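Local coordinates for protein alcohol dehydrogenase, zinc-containing (Streptococcus pneumoniae serotype 2, PDB 5YLN) that probably oxidises alcohols reversibly with NAD+, as a zinc-containing member of the alcohol dehydrogenase family that binds zinc at two separate sites, at residues Phe324-Ser327 against Glu328-Lys331; Pro131-Asp134 against Asn135-His139; Asp283-Ile287 against Arg288-Val292; Glu210-Ser214 against Phe215-His219. One frame throughout, in Å; residues are numbered along the deposited sequence.

Contact 1: residues Phe324-Ser327 against Glu328-Lys331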
# COMPACT_ATOMS: atom_id res chain seq x y z
N PHE A 324 -14.29 14.19 33.77
CA PHE A 324 -14.85 13.35 34.82
C PHE A 324 -13.77 12.98 35.83
O PHE A 324 -12.57 13.01 35.54
CB PHE A 324 -15.48 12.04 34.29
CG PHE A 324 -16.56 12.25 33.26
CD1 PHE A 324 -16.23 12.36 31.91
CD2 PHE A 324 -17.91 12.31 33.62
CE1 PHE A 324 -17.21 12.54 30.95
CE2 PHE A 324 -18.90 12.49 32.66
CZ PHE A 324 -18.53 12.61 31.31
N LYS A 325 -14.23 12.60 37.01
CA LYS A 325 -13.42 12.01 38.05
C LYS A 325 -13.32 10.51 37.81
O LYS A 325 -14.24 9.90 37.27
CB LYS A 325 -14.02 12.29 39.44
CG LYS A 325 -14.00 13.77 39.87
CD LYS A 325 -14.63 13.99 41.25
CE LYS A 325 -14.66 15.49 41.60
NZ LYS A 325 -15.44 15.83 42.86
N LEU A 326 -12.19 9.93 38.21
CA LEU A 326 -12.00 8.49 38.07
C LEU A 326 -13.12 7.71 38.76
O LEU A 326 -13.64 6.74 38.20
CB LEU A 326 -10.61 8.09 38.61
CG LEU A 326 -10.18 6.61 38.67
CD1 LEU A 326 -10.47 5.87 37.36
CD2 LEU A 326 -8.69 6.51 39.02
N SER A 327 -13.53 8.15 39.95
CA SER A 327 -14.61 7.45 40.65
C SER A 327 -15.93 7.56 39.90
O SER A 327 -16.87 6.81 40.21
CB SER A 327 -14.78 8.02 42.05
OG SER A 327 -14.92 9.42 41.98
N GLU A 328 -16.04 8.47 38.93
CA GLU A 328 -17.22 8.57 38.10
C GLU A 328 -16.96 8.04 36.69
O GLU A 328 -17.59 8.48 35.73
CB GLU A 328 -17.72 10.02 38.06
CG GLU A 328 -18.04 10.64 39.44
CD GLU A 328 -19.34 10.10 40.09
OE1 GLU A 328 -19.99 9.21 39.50
OE2 GLU A 328 -19.71 10.57 41.20
N ILE A 329 -16.04 7.08 36.56
CA ILE A 329 -15.68 6.57 35.24
C ILE A 329 -16.88 5.92 34.55
O ILE A 329 -17.00 6.01 33.32
CB ILE A 329 -14.50 5.59 35.36
CG1 ILE A 329 -14.05 5.17 33.97
CG2 ILE A 329 -14.89 4.38 36.21
CD1 ILE A 329 -12.55 4.92 33.84
N GLU A 330 -17.80 5.31 35.30
CA GLU A 330 -19.04 4.79 34.70
C GLU A 330 -19.79 5.87 33.94
O GLU A 330 -20.26 5.65 32.82
CB GLU A 330 -19.96 4.19 35.78
CG GLU A 330 -19.40 3.02 36.55
CD GLU A 330 -20.21 1.75 36.38
OE1 GLU A 330 -21.31 1.81 35.78
OE2 GLU A 330 -19.76 0.68 36.85
N LYS A 331 -19.94 7.05 34.55
CA LYS A 331 -20.58 8.16 33.83
C LYS A 331 -19.79 8.55 32.60
O LYS A 331 -20.37 8.93 31.58
CB LYS A 331 -20.73 9.37 34.74
CG LYS A 331 -21.82 9.29 35.79
CD LYS A 331 -21.61 10.43 36.77
CE LYS A 331 -22.59 10.38 37.93
NZ LYS A 331 -23.86 11.06 37.58
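Phe-324 and Lys-331 meet across a strand-to-helix junction of the catalytic domain, where strand 322-325 gives way through a 3-10 turn to helix 329-337. The first torsion of Phe-324 sets CG anti to the carbonyl carbon (chi1 -57°) and places the ring beside the first turn of the helix, where CE2 comes obliquely within 4.0 Å of Lys-331 O. The same ring carbon lies 4.2 Å from Lys-331 CB, and farther along the helix the ring reaches Ala-332 and Val-335. Lys-325 contributes mainly through its backbone, since its extended side chain leads away. Its O accepts the amide of Glu-328, N to O 2.8 Å. Leu-326 repeats the arrangement one residue on: its O takes Ile-329 N at 2.9 Å. Both bonds, each i to i+3, are bent (N-H...O 140° and 137°), and together they turn the chain into the helix. The side chains of Leu-326 and Ile-329 run side by side in the same direction, CD1 to CD1 4.2 Å, and Ile-329 continues inward onto Ile-349 of strand 347-350. Ser-327 sends its OG out to a hydrogen bond with Asp-352 OD2. At the N-cap, the bend of Glu-328 at chi2 folds its carboxylate back along the preceding serine, with Glu-328 OE1 4.0 Å from Ser-327 O.

Contact 2: residues Pro131-Asp134 against Asn135-His139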
# COMPACT_ATOMS: atom_id res chain seq x y z
N PRO A 131 5.66 -1.90 31.64
CA PRO A 131 6.85 -2.64 31.17
C PRO A 131 7.73 -1.73 30.31
O PRO A 131 7.25 -0.79 29.69
CB PRO A 131 6.27 -3.78 30.32
CG PRO A 131 4.76 -3.73 30.53
CD PRO A 131 4.44 -2.31 30.92
N HIS A 132 9.04 -2.02 30.33
CA HIS A 132 10.04 -1.30 29.53
C HIS A 132 9.91 0.21 29.67
O HIS A 132 9.75 0.94 28.69
CB HIS A 132 9.93 -1.70 28.06
CG HIS A 132 10.08 -3.17 27.83
ND1 HIS A 132 11.19 -3.88 28.23
CD2 HIS A 132 9.24 -4.07 27.27
CE1 HIS A 132 11.03 -5.15 27.92
NE2 HIS A 132 9.86 -5.29 27.33
N ALA A 133 9.98 0.67 30.92
CA ALA A 133 9.66 2.06 31.23
C ALA A 133 10.56 3.03 30.47
O ALA A 133 10.11 4.09 30.03
CB ALA A 133 9.78 2.31 32.73
N ASP A 134 11.84 2.68 30.31
CA ASP A 134 12.76 3.59 29.61
C ASP A 134 12.31 3.84 28.18
O ASP A 134 12.61 4.91 27.62
CB ASP A 134 14.18 3.03 29.64
CG ASP A 134 14.95 3.45 30.88
OD1 ASP A 134 14.68 4.55 31.38
OD2 ASP A 134 15.82 2.69 31.35
N ASN A 135 11.60 2.90 27.56
CA ASN A 135 11.17 3.06 26.18
C ASN A 135 9.67 3.29 26.03
O ASN A 135 9.19 3.48 24.91
CB ASN A 135 11.59 1.84 25.34
CG ASN A 135 13.07 1.58 25.42
OD1 ASN A 135 13.86 2.30 24.82
ND2 ASN A 135 13.46 0.56 26.15
N THR A 136 8.92 3.30 27.13
CA THR A 136 7.48 3.48 27.07
C THR A 136 7.03 4.81 27.66
O THR A 136 5.95 5.30 27.30
CB THR A 136 6.79 2.31 27.79
OG1 THR A 136 7.24 1.09 27.18
CG2 THR A 136 5.23 2.36 27.72
N LEU A 137 7.84 5.43 28.50
CA LEU A 137 7.52 6.70 29.15
C LEU A 137 8.24 7.86 28.45
O LEU A 137 9.32 7.69 27.89
CB LEU A 137 7.92 6.66 30.62
CG LEU A 137 7.30 5.58 31.49
CD1 LEU A 137 7.79 5.71 32.94
CD2 LEU A 137 5.79 5.70 31.44
N TYR A 138 7.62 9.03 28.51
CA TYR A 138 8.22 10.27 28.01
C TYR A 138 8.11 11.36 29.05
O TYR A 138 7.03 11.56 29.63
CB TYR A 138 7.57 10.72 26.70
CG TYR A 138 7.85 9.78 25.56
CD1 TYR A 138 8.99 9.94 24.78
CD2 TYR A 138 7.00 8.73 25.28
CE1 TYR A 138 9.26 9.09 23.74
CE2 TYR A 138 7.26 7.87 24.25
CZ TYR A 138 8.39 8.05 23.48
OH TYR A 138 8.67 7.19 22.44
N HIS A 139 9.20 12.07 29.29
CA HIS A 139 9.17 13.21 30.19
C HIS A 139 8.25 14.29 29.62
O HIS A 139 8.30 14.58 28.42
CB HIS A 139 10.58 13.75 30.40
CG HIS A 139 11.45 12.87 31.24
ND1 HIS A 139 11.27 12.73 32.60
CD2 HIS A 139 12.49 12.07 30.91
CE1 HIS A 139 12.17 11.89 33.07
NE2 HIS A 139 12.92 11.48 32.07
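The imidazole of His-132 turns away from Thr-136, and it is only the CB behind the ring that comes near the threonine, 4.0 Å from Thr-136 OG1. At the ring's far end NE2 is hydrogen-bonded to Asp-110 O, and the side chain packs on Cys-94, a ligand of the second zinc. The other flat group is the amide of Asn-135, which doubles back on the peptide before it: Asn-135 CG lies 3.6 Å from Asp-134 C. Both residues belong to a single short turn of helix, 133-136, with His-132 as its N-cap and Asn-135 within it. The carboxylate of Asp-134 is held by the amides of Ser-78 and Asn-79. Thr-136 reaches back to the start of the turn because its OG1 stands beside its own backbone N (chi1 -56°). That hydroxyl is 2.9 Å from His-132 O and 3.1 Å from Pro-131 O, two acceptors that compete for one proton. His-132 O also receives Asn-135 N at 2.9 Å. Ala-133 O closes the turn by accepting Leu-137 N (3.0 Å, N-H...O 152°) and, weakly, Thr-136 N. Beside this bond Leu-137 CD1 touches Ala-133 CB at 3.9 Å. Leu-137 then leaves the helix and enters strand 137-139, which runs antiparallel to strand 85-88 in the GroES-like domain. The side chain of Leu-137 packs on Val-86 and Ile-88 of that neighbouring strand.

Contact 3: residues Asp283-Ile287 against Arg288-Val292; sequences DKLWI and RNINV
Leu-285 overlaps Ile-290 with one branch and Arg-288 with the other, in the turn that takes helix 282-285 into strand 291-293, the last strand of the Rossmann-type sheet. Its CD1 lies 3.7 Å from Ile-290 CD1, and its CD2 is equally close, 3.7 Å, to Arg-288 CD. Both neighbours cross it at a slant. Ile-290 reaches the leucine with CG1 set between its own backbone N and carbonyl carbon (chi1 64°), which brings CD1 also to 3.8 Å from Leu-285 CB. The extended chain of Arg-288 brings CB and CD against the leucine and takes the guanidinium on past it, NE being hydrogen-bonded to Ile-262 O. The turn is closed by Arg-288 N donating to Leu-285 O at 3.1 Å. That oxygen has a further hydrogen bond, from Thr-294 OG1 of the second subunit. The turn therefore belongs to the dimer interface, where Asn-291 and Val-292 pair in antiparallel fashion with a strand of the partner and carry the sheet across both subunits. Within the turn, Ile-287 CB sits 3.9 Å above the centre of the Trp-286 ring. Asn-289 OD1 and Ile-287 O, both acceptors, stand 3.0 Å apart; the OD1 takes hydrogen bonds from His-107 NE2 and Leu-296 N of the second subunit.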
# COMPACT_ATOMS: atom_id res chain seq x y z
N ASP A 283 -10.30 -5.41 -9.78
CA ASP A 283 -10.64 -5.38 -11.20
C ASP A 283 -10.61 -3.95 -11.74
O ASP A 283 -10.23 -3.74 -12.89
CB ASP A 283 -12.02 -6.03 -11.46
CG ASP A 283 -13.13 -5.52 -10.53
OD1 ASP A 283 -12.87 -5.27 -9.34
OD2 ASP A 283 -14.29 -5.41 -11.00
N LYS A 284 -10.96 -2.97 -10.91
CA LYS A 284 -10.94 -1.58 -11.35
C LYS A 284 -9.64 -0.87 -11.00
O LYS A 284 -9.23 0.06 -11.71
CB LYS A 284 -12.12 -0.81 -10.73
CG LYS A 284 -13.50 -1.51 -10.84
CD LYS A 284 -13.84 -1.89 -12.28
CE LYS A 284 -15.21 -2.59 -12.35
NZ LYS A 284 -15.35 -3.39 -13.61
N LEU A 285 -8.99 -1.27 -9.90
CA LEU A 285 -7.92 -0.48 -9.33
C LEU A 285 -6.54 -1.00 -9.68
O LEU A 285 -5.55 -0.31 -9.40
CB LEU A 285 -8.09 -0.41 -7.81
CG LEU A 285 -9.36 0.35 -7.39
CD1 LEU A 285 -9.62 0.19 -5.89
CD2 LEU A 285 -9.30 1.84 -7.78
N TRP A 286 -6.42 -2.19 -10.27
CA TRP A 286 -5.10 -2.66 -10.68
C TRP A 286 -4.43 -1.65 -11.62
O TRP A 286 -3.21 -1.45 -11.53
CB TRP A 286 -5.20 -4.05 -11.32
CG TRP A 286 -5.59 -4.02 -12.77
CD1 TRP A 286 -6.83 -4.15 -13.28
CD2 TRP A 286 -4.71 -3.82 -13.89
NE1 TRP A 286 -6.81 -4.04 -14.64
CE2 TRP A 286 -5.51 -3.85 -15.05
CE3 TRP A 286 -3.33 -3.62 -14.02
CZ2 TRP A 286 -4.99 -3.68 -16.33
CZ3 TRP A 286 -2.81 -3.45 -15.30
CH2 TRP A 286 -3.63 -3.48 -16.43
N ILE A 287 -5.22 -0.96 -12.45
CA ILE A 287 -4.66 -0.03 -13.43
C ILE A 287 -4.49 1.37 -12.88
O ILE A 287 -3.80 2.18 -13.51
CB ILE A 287 -5.54 0.05 -14.70
CG1 ILE A 287 -4.70 0.45 -15.92
CG2 ILE A 287 -6.72 1.00 -14.47
CD1 ILE A 287 -5.52 0.76 -17.19
N ARG A 288 -5.05 1.68 -11.70
CA ARG A 288 -5.12 3.05 -11.21
C ARG A 288 -3.87 3.49 -10.44
O ARG A 288 -3.79 4.66 -10.04
CB ARG A 288 -6.37 3.22 -10.34
CG ARG A 288 -6.82 4.67 -10.14
CD ARG A 288 -8.30 4.75 -9.81
NE ARG A 288 -8.79 6.11 -9.57
CZ ARG A 288 -9.11 6.97 -10.54
NH1 ARG A 288 -8.94 6.65 -11.81
NH2 ARG A 288 -9.58 8.18 -10.23
N ASN A 289 -2.91 2.60 -10.21
CA ASN A 289 -1.69 2.93 -9.49
C ASN A 289 -1.96 3.43 -8.07
O ASN A 289 -1.48 4.48 -7.65
CB ASN A 289 -0.87 3.97 -10.26
CG ASN A 289 -0.33 3.44 -11.55
OD1 ASN A 289 -1.08 2.96 -12.41
ND2 ASN A 289 0.98 3.50 -11.71
N ILE A 290 -2.71 2.65 -7.30
CA ILE A 290 -3.08 3.07 -5.95
C ILE A 290 -2.38 2.21 -4.91
O ILE A 290 -1.83 1.14 -5.21
CB ILE A 290 -4.60 3.06 -5.74
CG1 ILE A 290 -5.12 1.63 -5.86
CG2 ILE A 290 -5.29 4.05 -6.69
CD1 ILE A 290 -6.24 1.34 -4.93
N ASN A 291 -2.41 2.68 -3.69
CA ASN A 291 -1.84 2.00 -2.55
C ASN A 291 -2.91 1.91 -1.48
O ASN A 291 -3.80 2.76 -1.38
CB ASN A 291 -0.60 2.75 -2.00
CG ASN A 291 0.38 3.15 -3.08
OD1 ASN A 291 1.02 2.30 -3.69
ND2 ASN A 291 0.51 4.46 -3.32
N VAL A 292 -2.83 0.87 -0.67
CA VAL A 292 -3.67 0.74 0.50
C VAL A 292 -2.75 0.41 1.65
O VAL A 292 -1.97 -0.55 1.56
CB VAL A 292 -4.74 -0.36 0.33
CG1 VAL A 292 -5.62 -0.46 1.59
CG2 VAL A 292 -5.59 -0.10 -0.94

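Contact 4: residues Glu210-Ser214 against Phe215-His219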
# COMPACT_ATOMS: atom_id res chain seq x y z
N GLU A 210 -19.44 20.08 11.03
CA GLU A 210 -19.26 21.46 11.46
C GLU A 210 -18.06 21.60 12.39
O GLU A 210 -17.28 22.55 12.28
CB GLU A 210 -20.53 21.98 12.15
CG GLU A 210 -21.55 22.56 11.19
CD GLU A 210 -21.01 23.76 10.41
OE1 GLU A 210 -20.62 24.77 11.04
OE2 GLU A 210 -20.99 23.69 9.16
N THR A 211 -17.90 20.65 13.32
CA THR A 211 -16.71 20.67 14.17
C THR A 211 -15.44 20.50 13.32
O THR A 211 -14.41 21.11 13.60
CB THR A 211 -16.82 19.57 15.23
OG1 THR A 211 -17.97 19.79 16.05
CG2 THR A 211 -15.57 19.53 16.12
N ALA A 212 -15.51 19.68 12.26
CA ALA A 212 -14.33 19.46 11.42
C ALA A 212 -13.88 20.76 10.77
O ALA A 212 -12.69 21.08 10.75
CB ALA A 212 -14.63 18.39 10.37
N LEU A 213 -14.83 21.53 10.23
CA LEU A 213 -14.50 22.85 9.70
C LEU A 213 -13.88 23.74 10.78
O LEU A 213 -12.92 24.47 10.50
CB LEU A 213 -15.75 23.51 9.11
CG LEU A 213 -16.41 22.82 7.91
CD1 LEU A 213 -17.66 23.58 7.46
CD2 LEU A 213 -15.45 22.67 6.76
N SER A 214 -14.39 23.65 12.01
CA SER A 214 -13.77 24.38 13.12
C SER A 214 -12.31 23.97 13.31
O SER A 214 -11.48 24.80 13.70
CB SER A 214 -14.52 24.13 14.43
OG SER A 214 -15.55 25.07 14.59
N PHE A 215 -12.01 22.70 13.10
CA PHE A 215 -10.65 22.20 13.32
C PHE A 215 -9.72 22.45 12.13
O PHE A 215 -8.55 22.08 12.19
CB PHE A 215 -10.67 20.71 13.64
CG PHE A 215 -11.04 20.39 15.06
CD1 PHE A 215 -11.86 21.23 15.80
CD2 PHE A 215 -10.56 19.23 15.66
CE1 PHE A 215 -12.21 20.92 17.11
CE2 PHE A 215 -10.91 18.92 16.98
CZ PHE A 215 -11.73 19.76 17.70
N GLY A 216 -10.21 23.06 11.05
CA GLY A 216 -9.37 23.36 9.92
C GLY A 216 -9.59 22.53 8.68
O GLY A 216 -8.73 22.55 7.79
N ALA A 217 -10.69 21.79 8.59
CA ALA A 217 -11.06 21.23 7.30
C ALA A 217 -11.43 22.35 6.35
O ALA A 217 -12.02 23.36 6.75
CB ALA A 217 -12.24 20.26 7.43
N THR A 218 -11.10 22.16 5.07
CA THR A 218 -11.42 23.17 4.07
C THR A 218 -12.80 22.98 3.46
O THR A 218 -13.43 23.97 3.08
CB THR A 218 -10.35 23.19 2.96
OG1 THR A 218 -10.41 21.98 2.20
CG2 THR A 218 -8.94 23.31 3.59
N HIS A 219 -13.28 21.73 3.38
CA HIS A 219 -14.62 21.42 2.89
C HIS A 219 -15.24 20.29 3.69
O HIS A 219 -14.54 19.43 4.23
CB HIS A 219 -14.65 20.97 1.42
CG HIS A 219 -13.87 21.84 0.50
ND1 HIS A 219 -12.50 21.98 0.58
CD2 HIS A 219 -14.27 22.62 -0.54
CE1 HIS A 219 -12.09 22.82 -0.35
NE2 HIS A 219 -13.14 23.22 -1.05
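Thr-211 and Phe-215 lie side by side at the end of helix 206-214, their side chains pointing the same way, with the threonine methyl against the ring. Thr-211 CG2 is 4.2 Å from the centroid of the Phe-215 ring and 29° off its normal, an off-centre CH-pi contact. This methyl faces the ring because CG2 is anti to the threonine's backbone N, while OG1 turns back to bond Asn-207 O within the helix. The ring also makes a cation-pi contact with Lys-318 and packs on Leu-185, Leu-188 and Leu-189 of helix 182-191. A second group forms where the chain turns back: Ala-217 points its CB toward the helix, 4.2 Å from Ala-212 CB and 4.1 Å from Leu-213 CD2. The same leucine methyl reaches past it to Ala-217 O at 3.5 Å.

The turn itself is a Schellman motif. Ala-217 N bonds back to Ala-212 O at 3.0 Å in a nearly straight line (N-H...O 167°), around the Gly-216 N to Leu-213 O bond (3.1 Å), which closes a shorter loop of chain. Gly-216 adopts a positive phi of 108°, a backbone shape suited to glycine. Phe-215 N makes the last ordinary helical bond, to Thr-211 O (2.9 Å). Past the turn the chain enters strand 219-222, completing the beta-alpha-beta unit begun by strand 198-203. Carbonyls at the helix end, with no further helical turn to supply their donors, are thus satisfied by the turn's own amides, while Ala-212, Leu-213 and Ala-217 pack together beneath the reversal.

Overall arrangement
Along the chain the order is contact 2, contact 4, contact 3 and contact 1, each finished before the next begins. Contacts 1 and 2 reach the same mixed sheet of the catalytic domain, through strands 322-325 and 137-139, although their centres are about 27 Å apart. Contacts 3 and 4 belong to the Rossmann-type domain: strands 291-293 and 219-222, which they lead into, are the outermost strands of its parallel sheet within this chain, and the contact centres are about 30 Å apart. Contacts 1 and 3, about 47 Å between centres, lie on opposite sides of the chain's centre. Since contact 1 comes last and shares the sheet of contact 2, the chain returns to the catalytic domain after building the presumed nucleotide-binding domain, whose edge strand at contact 3 pairs with the second subunit.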